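Local coordinates for hemin ABC transporter, periplasmic hemin-binding protein HutB (Vibrio cholerae, PDB 5KHL) that probably binds hemin in the periplasm and delivers it to an ABC transporter for import across the inner membrane, at residues K151-L156 / E198-M203; A162-G167 / Y192-M197. One frame throughout, in Å; residues are numbered along the deposited sequence. Where two conformers were deposited one is given.

Both contacts lie in the C-terminal lobe, on the same side of the chain's centre, and their own centres are about 8 Å apart. Contact 2 is nested along the chain inside the loop closed by contact 1: strand 152-156 comes first, then strand 164-166, strand 192-194 and helix 197-203. The two share one mixed sheet, in which strands 152-156 and 164-166 are neighbours. Contact 2 adds the edge strand 192-194; contact 1 lays the helix that follows it against strand 152-156. Leu195 joins them, its CD2 lying 3.5 Å from CE of Met200. Together they form one edge of the sheet and part of the helical layer over one face, within a two-lobed binding protein.

Contact 1: residues K151-L156 / E198-M203; sequences KVLFLL and ESMIEM
Leu153 and Leu155 have the same first torsion, with CG opposite the carbonyl carbon (chi1 -72° and -63°), and both send their methyl groups toward helix 198-203. Met200 answers with CG opposite its backbone N (chi1 -166°), which carries the chain from the flank of the helix toward the strand. A bend at the last torsion turns CE onto the end of Leu155.

Met200 and Leu155 meet tip to tip. CE of Met200 touches both branches, 3.9 Å from CD2 and 4.0 Å from CD1 of Leu155. Met203 is extended beyond CG and crosses the side chain of Leu153 at about a right angle. Its SD lies 3.8 Å from Leu153 CD2 and 4.1 Å from CD1, so the sulfur rests against the forked end of the leucine. Leu153 also approaches Met200, more loosely, with CD1 4.3 Å from Met200 CG.

At the margin, the aliphatic part of Lys151 runs past the C-terminal turn of helix 197-203, and its CD lies 3.6 Å from Met203 O. The backbone N of Lys151 bonds to the carboxylate of Asp206, just before strand 207-210.

The centre of the contact, Leu153, Leu155, Met200 and Met203, is apolar and largely buried. The strand residues alternate: Leu153 and Leu155 face the helix, while Val152 and Phe154 pack on helix 171-178 on the other face. Strand and helix run roughly antiparallel, their axes 10.6 Å apart. Such packing of helices on both faces of a central sheet is characteristic of a three-layer alpha/beta/alpha sandwich, here the C-terminal lobe of a periplasmic binding protein.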
loop_
_atom_site.group_PDB
_atom_site.type_symbol
_atom_site.label_atom_id
_atom_site.label_comp_id
_atom_site.label_asym_id
_atom_site.label_seq_id
_atom_site.Cartn_x
_atom_site.Cartn_y
_atom_site.Cartn_z
ATOM N N LYS A 151 -3.589 -15.395 14.550
ATOM C CA LYS A 151 -2.758 -14.233 14.854
ATOM C C LYS A 151 -1.714 -14.062 13.769
ATOM O O LYS A 151 -1.058 -15.020 13.387
ATOM C CB LYS A 151 -2.102 -14.372 16.234
ATOM C CG LYS A 151 -3.092 -14.268 17.385
ATOM C CD LYS A 151 -2.465 -14.648 18.710
ATOM C CE LYS A 151 -2.390 -16.157 18.892
ATOM N NZ LYS A 151 -2.130 -16.525 20.326
ATOM N N VAL A 152 -1.595 -12.838 13.264
ATOM C CA VAL A 152 -0.739 -12.504 12.129
ATOM C C VAL A 152 0.018 -11.211 12.411
ATOM O O VAL A 152 -0.579 -10.201 12.791
ATOM C CB VAL A 152 -1.559 -12.328 10.811
ATOM C CG1 VAL A 152 -0.688 -11.724 9.680
ATOM C CG2 VAL A 152 -2.157 -13.656 10.372
ATOM N N LEU A 153 1.332 -11.240 12.223
ATOM C CA LEU A 153 2.126 -10.023 12.319
ATOM C C LEU A 153 2.738 -9.690 10.983
ATOM O O LEU A 153 3.107 -10.583 10.211
ATOM C CB LEU A 153 3.247 -10.154 13.353
ATOM C CG LEU A 153 2.946 -10.180 14.849
ATOM C CD1 LEU A 153 4.223 -10.590 15.576
ATOM C CD2 LEU A 153 2.428 -8.838 15.350
ATOM N N PHE A 154 2.871 -8.395 10.725
ATOM C CA PHE A 154 3.679 -7.941 9.620
ATOM C C PHE A 154 5.011 -7.404 10.139
ATOM O O PHE A 154 5.040 -6.506 10.974
ATOM C CB PHE A 154 2.959 -6.870 8.810
ATOM C CG PHE A 154 3.777 -6.343 7.669
ATOM C CD1 PHE A 154 3.695 -6.924 6.426
ATOM C CD2 PHE A 154 4.648 -5.284 7.854
ATOM C CE1 PHE A 154 4.457 -6.436 5.381
ATOM C CE2 PHE A 154 5.406 -4.797 6.826
ATOM C CZ PHE A 154 5.310 -5.365 5.586
ATOM N N LEU A 155 6.106 -7.962 9.630
ATOM C CA LEU A 155 7.447 -7.532 10.019
ATOM C C LEU A 155 8.132 -6.743 8.908
ATOM O O LEU A 155 8.181 -7.160 7.744
ATOM C CB LEU A 155 8.324 -8.728 10.402
ATOM C CG LEU A 155 7.904 -9.561 11.613
ATOM C CD1 LEU A 155 8.894 -10.679 11.814
ATOM C CD2 LEU A 155 7.766 -8.717 12.876
ATOM N N LEU A 156 8.641 -5.582 9.283
ATOM C CA LEU A 156 9.361 -4.730 8.366
ATOM C C LEU A 156 10.817 -4.961 8.666
ATOM O O LEU A 156 11.321 -4.483 9.683
ATOM C CB LEU A 156 8.970 -3.269 8.562
ATOM C CG LEU A 156 9.203 -2.308 7.404
ATOM C CD1 LEU A 156 8.326 -2.674 6.219
ATOM C CD2 LEU A 156 8.915 -0.887 7.849
ATOM N N GLU A 198 10.944 -10.113 22.942
ATOM C CA GLU A 198 10.019 -10.613 23.971
ATOM C C GLU A 198 8.545 -10.479 23.569
ATOM O O GLU A 198 7.765 -11.429 23.767
ATOM C CB GLU A 198 10.231 -9.884 25.296
ATOM C CG GLU A 198 11.642 -10.011 25.838
ATOM C CD GLU A 198 12.235 -8.661 26.220
ATOM O OE1 GLU A 198 12.477 -8.425 27.424
ATOM O OE2 GLU A 198 12.447 -7.831 25.307
ATOM N N SER A 199 8.168 -9.312 23.034
ATOM C CA SER A 199 6.808 -9.065 22.565
ATOM C C SER A 199 6.432 -10.084 21.491
ATOM O O SER A 199 5.326 -10.621 21.502
ATOM C CB SER A 199 6.671 -7.640 22.019
ATOM O OG SER A 199 6.976 -6.663 23.003
ATOM N N MET A 200 7.373 -10.353 20.579
ATOM C CA MET A 200 7.145 -11.297 19.497
ATOM C C MET A 200 6.887 -12.687 20.041
ATOM O O MET A 200 5.916 -13.348 19.652
ATOM C CB MET A 200 8.316 -11.330 18.531
ATOM C CG MET A 200 7.943 -12.033 17.232
ATOM S SD MET A 200 9.345 -12.220 16.133
ATOM C CE MET A 200 9.716 -10.515 15.753
ATOM N N ILE A 201 7.753 -13.133 20.939
ATOM C CA ILE A 201 7.518 -14.384 21.645
ATOM C C ILE A 201 6.136 -14.390 22.319
ATOM O O ILE A 201 5.393 -15.371 22.232
ATOM C CB ILE A 201 8.577 -14.635 22.717
ATOM C CG1 ILE A 201 9.969 -14.732 22.104
ATOM C CG2 ILE A 201 8.271 -15.900 23.463
ATOM C CD1 ILE A 201 11.067 -14.845 23.166
ATOM N N GLU A 202 5.799 -13.281 22.974
ATOM C CA GLU A 202 4.530 -13.163 23.674
ATOM C C GLU A 202 3.329 -13.216 22.726
ATOM O O GLU A 202 2.338 -13.890 23.021
ATOM C CB GLU A 202 4.495 -11.866 24.497
ATOM C CG GLU A 202 3.259 -11.719 25.379
ATOM C CD GLU A 202 2.922 -12.991 26.157
ATOM O OE1 GLU A 202 1.714 -13.285 26.308
ATOM O OE2 GLU A 202 3.844 -13.699 26.629
ATOM N N MET A 203 3.434 -12.520 21.591
ATOM C CA MET A 203 2.330 -12.406 20.624
ATOM C C MET A 203 2.028 -13.703 19.873
ATOM O O MET A 203 0.945 -13.872 19.322
ATOM C CB MET A 203 2.621 -11.301 19.607
ATOM C CG MET A 203 2.586 -9.922 20.190
ATOM S SD MET A 203 3.257 -8.701 19.060
ATOM C CE MET A 203 3.395 -7.265 20.141
#

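Contact 2: residues A162-G167 / Y192-M197; sequences AANVAG and YKPLSM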
loop_
_atom_site.group_PDB
_atom_site.type_symbol
_atom_site.label_atom_id
_atom_site.label_comp_id
_atom_site.label_asym_id
_atom_site.label_seq_id
_atom_site.Cartn_x
_atom_site.Cartn_y
_atom_site.Cartn_z
ATOM N N ALA A 162 16.918 -2.718 12.980
ATOM C CA ALA A 162 16.158 -3.538 13.907
ATOM C C ALA A 162 14.806 -3.912 13.290
ATOM O O ALA A 162 14.133 -3.081 12.684
ATOM C CB ALA A 162 15.978 -2.813 15.235
ATOM N N ALA A 163 14.437 -5.180 13.426
ATOM C CA ALA A 163 13.164 -5.690 12.910
ATOM C C ALA A 163 11.972 -4.898 13.428
ATOM O O ALA A 163 11.662 -4.946 14.615
ATOM C CB ALA A 163 13.007 -7.154 13.280
ATOM N N ASN A 164 11.307 -4.169 12.541
ATOM C CA ASN A 164 10.122 -3.410 12.929
ATOM C C ASN A 164 8.816 -4.177 12.760
ATOM O O ASN A 164 8.761 -5.214 12.099
ATOM C CB ASN A 164 10.038 -2.111 12.138
ATOM C CG ASN A 164 10.756 -0.984 12.815
ATOM O OD1 ASN A 164 11.786 -1.188 13.449
ATOM N ND2 ASN A 164 10.210 0.214 12.703
ATOM N N VAL A 165 7.761 -3.648 13.371
ATOM C CA VAL A 165 6.445 -4.247 13.258
ATOM C C VAL A 165 5.376 -3.193 12.935
ATOM O O VAL A 165 5.503 -2.025 13.295
ATOM C CB VAL A 165 6.082 -4.996 14.542
ATOM C CG1 VAL A 165 5.817 -4.013 15.680
ATOM C CG2 VAL A 165 4.872 -5.918 14.300
ATOM N N ALA A 166 4.337 -3.614 12.223
ATOM C CA ALA A 166 3.204 -2.741 11.959
ATOM C C ALA A 166 2.177 -2.861 13.057
ATOM O O ALA A 166 1.526 -3.896 13.199
ATOM C CB ALA A 166 2.572 -3.069 10.623
ATOM N N GLY A 167 2.042 -1.796 13.840
ATOM C CA GLY A 167 0.994 -1.708 14.833
ATOM C C GLY A 167 -0.250 -1.077 14.243
ATOM O O GLY A 167 -0.527 -1.227 13.052
ATOM N N TYR A 192 4.746 2.053 12.671
ATOM C CA TYR A 192 5.851 1.099 12.603
ATOM C C TYR A 192 6.907 1.328 13.691
ATOM O O TYR A 192 7.536 2.372 13.756
ATOM C CB TYR A 192 6.511 1.177 11.237
ATOM C CG TYR A 192 5.609 0.804 10.091
ATOM C CD1 TYR A 192 4.860 1.769 9.435
ATOM C CD2 TYR A 192 5.514 -0.517 9.658
ATOM C CE1 TYR A 192 4.047 1.435 8.377
ATOM C CE2 TYR A 192 4.703 -0.864 8.603
ATOM C CZ TYR A 192 3.974 0.122 7.967
ATOM O OH TYR A 192 3.162 -0.198 6.915
ATOM N N LYS A 193 7.097 0.339 14.547
ATOM C CA LYS A 193 8.059 0.461 15.632
ATOM C C LYS A 193 8.905 -0.803 15.718
ATOM O O LYS A 193 8.491 -1.856 15.248
ATOM C CB LYS A 193 7.332 0.721 16.960
ATOM C CG LYS A 193 6.374 1.910 16.928
ATOM C CD LYS A 193 7.101 3.235 16.976
ATOM C CE LYS A 193 6.171 4.378 16.594
ATOM N NZ LYS A 193 4.910 4.370 17.380
ATOM N N PRO A 194 10.115 -0.689 16.280
ATOM C CA PRO A 194 10.908 -1.876 16.613
ATOM C C PRO A 194 10.109 -2.835 17.485
ATOM O O PRO A 194 9.435 -2.401 18.434
ATOM C CB PRO A 194 12.089 -1.295 17.370
ATOM C CG PRO A 194 12.283 0.008 16.737
ATOM C CD PRO A 194 10.908 0.540 16.425
ATOM N N LEU A 195 10.153 -4.119 17.144
ATOM C CA LEU A 195 9.430 -5.129 17.903
ATOM C C LEU A 195 10.393 -5.903 18.778
ATOM O O LEU A 195 11.217 -6.667 18.272
ATOM C CB LEU A 195 8.677 -6.086 16.971
ATOM C CG LEU A 195 7.893 -7.219 17.647
ATOM C CD1 LEU A 195 6.835 -6.669 18.588
ATOM C CD2 LEU A 195 7.260 -8.141 16.618
ATOM N N SER A 196 10.281 -5.694 20.087
ATOM C CA SER A 196 11.128 -6.383 21.038
ATOM C C SER A 196 10.976 -7.882 20.839
ATOM O O SER A 196 9.873 -8.377 20.577
ATOM C CB SER A 196 10.778 -5.986 22.472
ATOM O OG SER A 196 10.030 -6.990 23.139
ATOM N N MET A 197 12.092 -8.597 20.924
ATOM C CA MET A 197 12.065 -10.043 20.767
ATOM C C MET A 197 11.076 -10.688 21.743
ATOM O O MET A 197 10.429 -11.676 21.398
ATOM C CB MET A 197 13.468 -10.635 20.953
ATOM C CG MET A 197 14.273 -10.841 19.664
ATOM S SD MET A 197 13.558 -10.110 18.174
ATOM C CE MET A 197 12.601 -11.472 17.532
#
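Val165 and Lys193 hold the two strands together through a pair of backbone hydrogen bonds. Val165 N gives the shorter one, 2.7 Å to Lys193 O, with the donor tilted 20° from the carbonyl plane. Lys193 N returns a bond of 3.1 Å to Val165 O. A third bond, from Leu195 N to Ala163 O, is also 3.1 Å and almost straight, at 175°. It carries the pairing past the end of strand 192-194. CA-H...O contacts accompany the ladder: Tyr192 CA lies 3.2 Å from Val165 O, and Asn164 CA makes a more bent one to Lys193 O. The side-chain NZ of Lys193 turns back along its own chain to bond Thr190 O, rather than reaching across the strands.

Side chains pack on both faces. On one, the CB atoms of Val165 and Leu195 are 3.7 Å apart. Leu195 CG stands opposite the backbone N (chi1 179°), and its CD2 reaches both CB and CG2 of Val165. Leu195 also touches Met203 of helix 197-203. On the other face, the methyl of Ala166 meets the Tyr192 ring at CE2, 3.7 Å away, approaching obliquely. Pro172 of helix 171-178 touches both residues.

Asn164 and Pro194, also paired, let their side chains diverge. With Val165-Lys193 as the hydrogen-bonded pair between two non-hydrogen-bonded ones, this is a short antiparallel ladder that adds an edge strand to the mixed sheet of the C-terminal lobe.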